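Local coordinates for metagenomic carboxyl esterase MGS0156 (Uncultured organism, PDB 5D8M), which probably hydrolyses carboxylic ester bonds as a carboxyl esterase with an alpha/beta hydrolase-like fold, at residues A[39-44]-A[324-329]. Numbering follows the deposited sequence.
Sequences EIMTAI and RPALLE
The carboxylate of E329 lies with one face against I44 and is gripped at both oxygens from beyond the two segments: OE1 is hydrogen-bonded to H48 NE2, and OE2 forms a salt bridge with R333 NE. Across the contact it meets only hydrocarbon. I44 CG2 approaches E329 OE1 to 3.6 Å, while I44 CD1 stands 3.7 Å from E329 CD. Both methyl carbons sit on the same side of the carboxylate plane, well off it, so the isoleucine covers one face and does not compete for the oxygens. The torsions account for this: CG2 of I44 is anti to the backbone N and its CG1 anti to the carbonyl carbon (chi1 -77°), which spreads both branches over the acid.

A second patch forms where M41, a selenomethionine in this crystal, extends fully from its helix with CG anti to the backbone N (chi1 -169°). Its SE packs against L327 CD1 at 3.7 Å, and its terminal CE rests on the opposite helix's backbone, 3.6 Å from L327 N. A326 lies between the two patches, its CB 4.1 Å from M41 CE and 4.3 Å from I44 CG2.

The short segment axes approach to 9.1 Å at 132°, joining helix 34-48, which follows edge strand 31-32, to the C-terminal helix 324-338 beside the all-parallel sheet of an apparent alpha/beta hydrolase-type fold. No hydrogen bond crosses between the segments, whose contact is therefore largely apolar van der Waals packing in a buried setting; H48, on the same helix as I44, adds a polar tie through E329. D113 OD2 is close to OE1: if both acids are ionised, the R333 guanidinium, and H48 if charged, would probably ease their repulsion; a proton shared between them is another possibility.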
loop_
_atom_site.group_PDB
_atom_site.type_symbol
_atom_site.label_atom_id
_atom_site.label_comp_id
_atom_site.label_asym_id
_atom_site.label_seq_id
_atom_site.Cartn_x
_atom_site.Cartn_y
_atom_site.Cartn_z
ATOM N N GLU A 39 -12.490 13.458 -6.682
ATOM C CA GLU A 39 -12.958 14.042 -7.918
ATOM C C GLU A 39 -12.460 13.266 -9.143
ATOM O O GLU A 39 -13.228 12.948 -10.044
ATOM C CB GLU A 39 -12.494 15.496 -7.969
ATOM C CG GLU A 39 -13.071 16.356 -9.080
ATOM C CD GLU A 39 -12.692 17.808 -8.873
ATOM O OE1 GLU A 39 -11.778 18.070 -8.059
ATOM O OE2 GLU A 39 -13.329 18.690 -9.482
ATOM N N ILE A 40 -11.163 12.982 -9.168
ATOM C CA ILE A 40 -10.550 12.224 -10.251
ATOM C C ILE A 40 -11.114 10.808 -10.327
ATOM O O ILE A 40 -11.526 10.353 -11.406
ATOM C CB ILE A 40 -9.024 12.173 -10.074
ATOM C CG1 ILE A 40 -8.434 13.551 -10.397
ATOM C CG2 ILE A 40 -8.403 11.087 -10.959
ATOM C CD1 ILE A 40 -6.932 13.667 -10.101
HETATM N N MSE A 41 -11.162 10.113 -9.193
HETATM C CA MSE A 41 -11.594 8.713 -9.217
HETATM C C MSE A 41 -13.070 8.624 -9.607
HETATM O O MSE A 41 -13.478 7.769 -10.400
HETATM C CB MSE A 41 -11.341 8.032 -7.872
HETATM C CG MSE A 41 -11.522 6.524 -7.908
HETATM SE SE MSE A 41 -10.905 5.654 -6.272
HETATM C CE MSE A 41 -11.594 3.844 -6.684
ATOM N N THR A 42 -13.859 9.552 -9.094
ATOM C CA THR A 42 -15.280 9.601 -9.393
ATOM C C THR A 42 -15.576 9.837 -10.895
ATOM O O THR A 42 -16.446 9.173 -11.473
ATOM C CB THR A 42 -15.958 10.691 -8.526
ATOM O OG1 THR A 42 -15.834 10.324 -7.141
ATOM C CG2 THR A 42 -17.425 10.843 -8.884
ATOM N N ALA A 43 -14.845 10.767 -11.512
ATOM C CA ALA A 43 -14.963 11.055 -12.945
ATOM C C ALA A 43 -14.522 9.873 -13.801
ATOM O O ALA A 43 -15.148 9.575 -14.822
ATOM C CB ALA A 43 -14.145 12.303 -13.310
ATOM N N ILE A 44 -13.450 9.196 -13.370
ATOM C CA ILE A 44 -12.956 8.010 -14.073
ATOM C C ILE A 44 -14.052 6.955 -14.167
ATOM O O ILE A 44 -14.305 6.389 -15.234
ATOM C CB ILE A 44 -11.688 7.425 -13.375
ATOM C CG1 ILE A 44 -10.468 8.287 -13.729
ATOM C CG2 ILE A 44 -11.438 5.968 -13.789
ATOM C CD1 ILE A 44 -9.199 7.872 -13.031
ATOM N N ARG A 324 -10.303 -1.762 -7.980
ATOM C CA ARG A 324 -8.844 -1.562 -8.113
ATOM C C ARG A 324 -8.409 -0.867 -9.431
ATOM O O ARG A 324 -7.540 0.012 -9.378
ATOM C CB ARG A 324 -8.108 -2.924 -7.950
ATOM C CG ARG A 324 -8.217 -3.509 -6.500
ATOM C CD ARG A 324 -7.591 -4.905 -6.397
ATOM N NE ARG A 324 -8.372 -5.907 -7.137
ATOM C CZ ARG A 324 -9.392 -6.577 -6.611
ATOM N NH1 ARG A 324 -10.048 -7.466 -7.338
ATOM N NH2 ARG A 324 -9.750 -6.354 -5.355
ATOM N N PRO A 325 -9.005 -1.220 -10.599
ATOM C CA PRO A 325 -8.574 -0.507 -11.809
ATOM C C PRO A 325 -8.816 0.986 -11.727
ATOM O O PRO A 325 -7.929 1.765 -12.095
ATOM C CB PRO A 325 -9.438 -1.119 -12.918
ATOM C CG PRO A 325 -9.781 -2.512 -12.392
ATOM C CD PRO A 325 -9.987 -2.281 -10.921
ATOM N N ALA A 326 -9.993 1.381 -11.245
ATOM C CA ALA A 326 -10.296 2.799 -11.125
ATOM C C ALA A 326 -9.347 3.455 -10.130
ATOM O O ALA A 326 -8.873 4.581 -10.359
ATOM C CB ALA A 326 -11.720 3.004 -10.709
ATOM N N LEU A 327 -9.068 2.751 -9.030
ATOM C CA LEU A 327 -8.158 3.258 -8.005
ATOM C C LEU A 327 -6.764 3.497 -8.573
ATOM O O LEU A 327 -6.189 4.554 -8.337
ATOM C CB LEU A 327 -8.061 2.291 -6.813
ATOM C CG LEU A 327 -7.219 2.774 -5.612
ATOM C CD1 LEU A 327 -7.949 3.880 -4.800
ATOM C CD2 LEU A 327 -6.862 1.586 -4.685
ATOM N N LEU A 328 -6.224 2.517 -9.305
ATOM C CA LEU A 328 -4.875 2.632 -9.846
ATOM C C LEU A 328 -4.808 3.725 -10.926
ATOM O O LEU A 328 -3.842 4.482 -10.980
ATOM C CB LEU A 328 -4.403 1.301 -10.425
ATOM C CG LEU A 328 -2.930 1.209 -10.834
ATOM C CD1 LEU A 328 -2.030 1.410 -9.603
ATOM C CD2 LEU A 328 -2.630 -0.144 -11.512
ATOM N N GLU A 329 -5.823 3.792 -11.788
ATOM C CA GLU A 329 -5.886 4.862 -12.758
ATOM C C GLU A 329 -5.983 6.246 -12.098
ATOM O O GLU A 329 -5.312 7.190 -12.529
ATOM C CB GLU A 329 -7.059 4.642 -13.725
ATOM C CG GLU A 329 -7.001 5.598 -14.908
ATOM C CD GLU A 329 -8.262 5.590 -15.770
ATOM O OE1 GLU A 329 -8.948 4.529 -15.871
ATOM O OE2 GLU A 329 -8.577 6.660 -16.345
#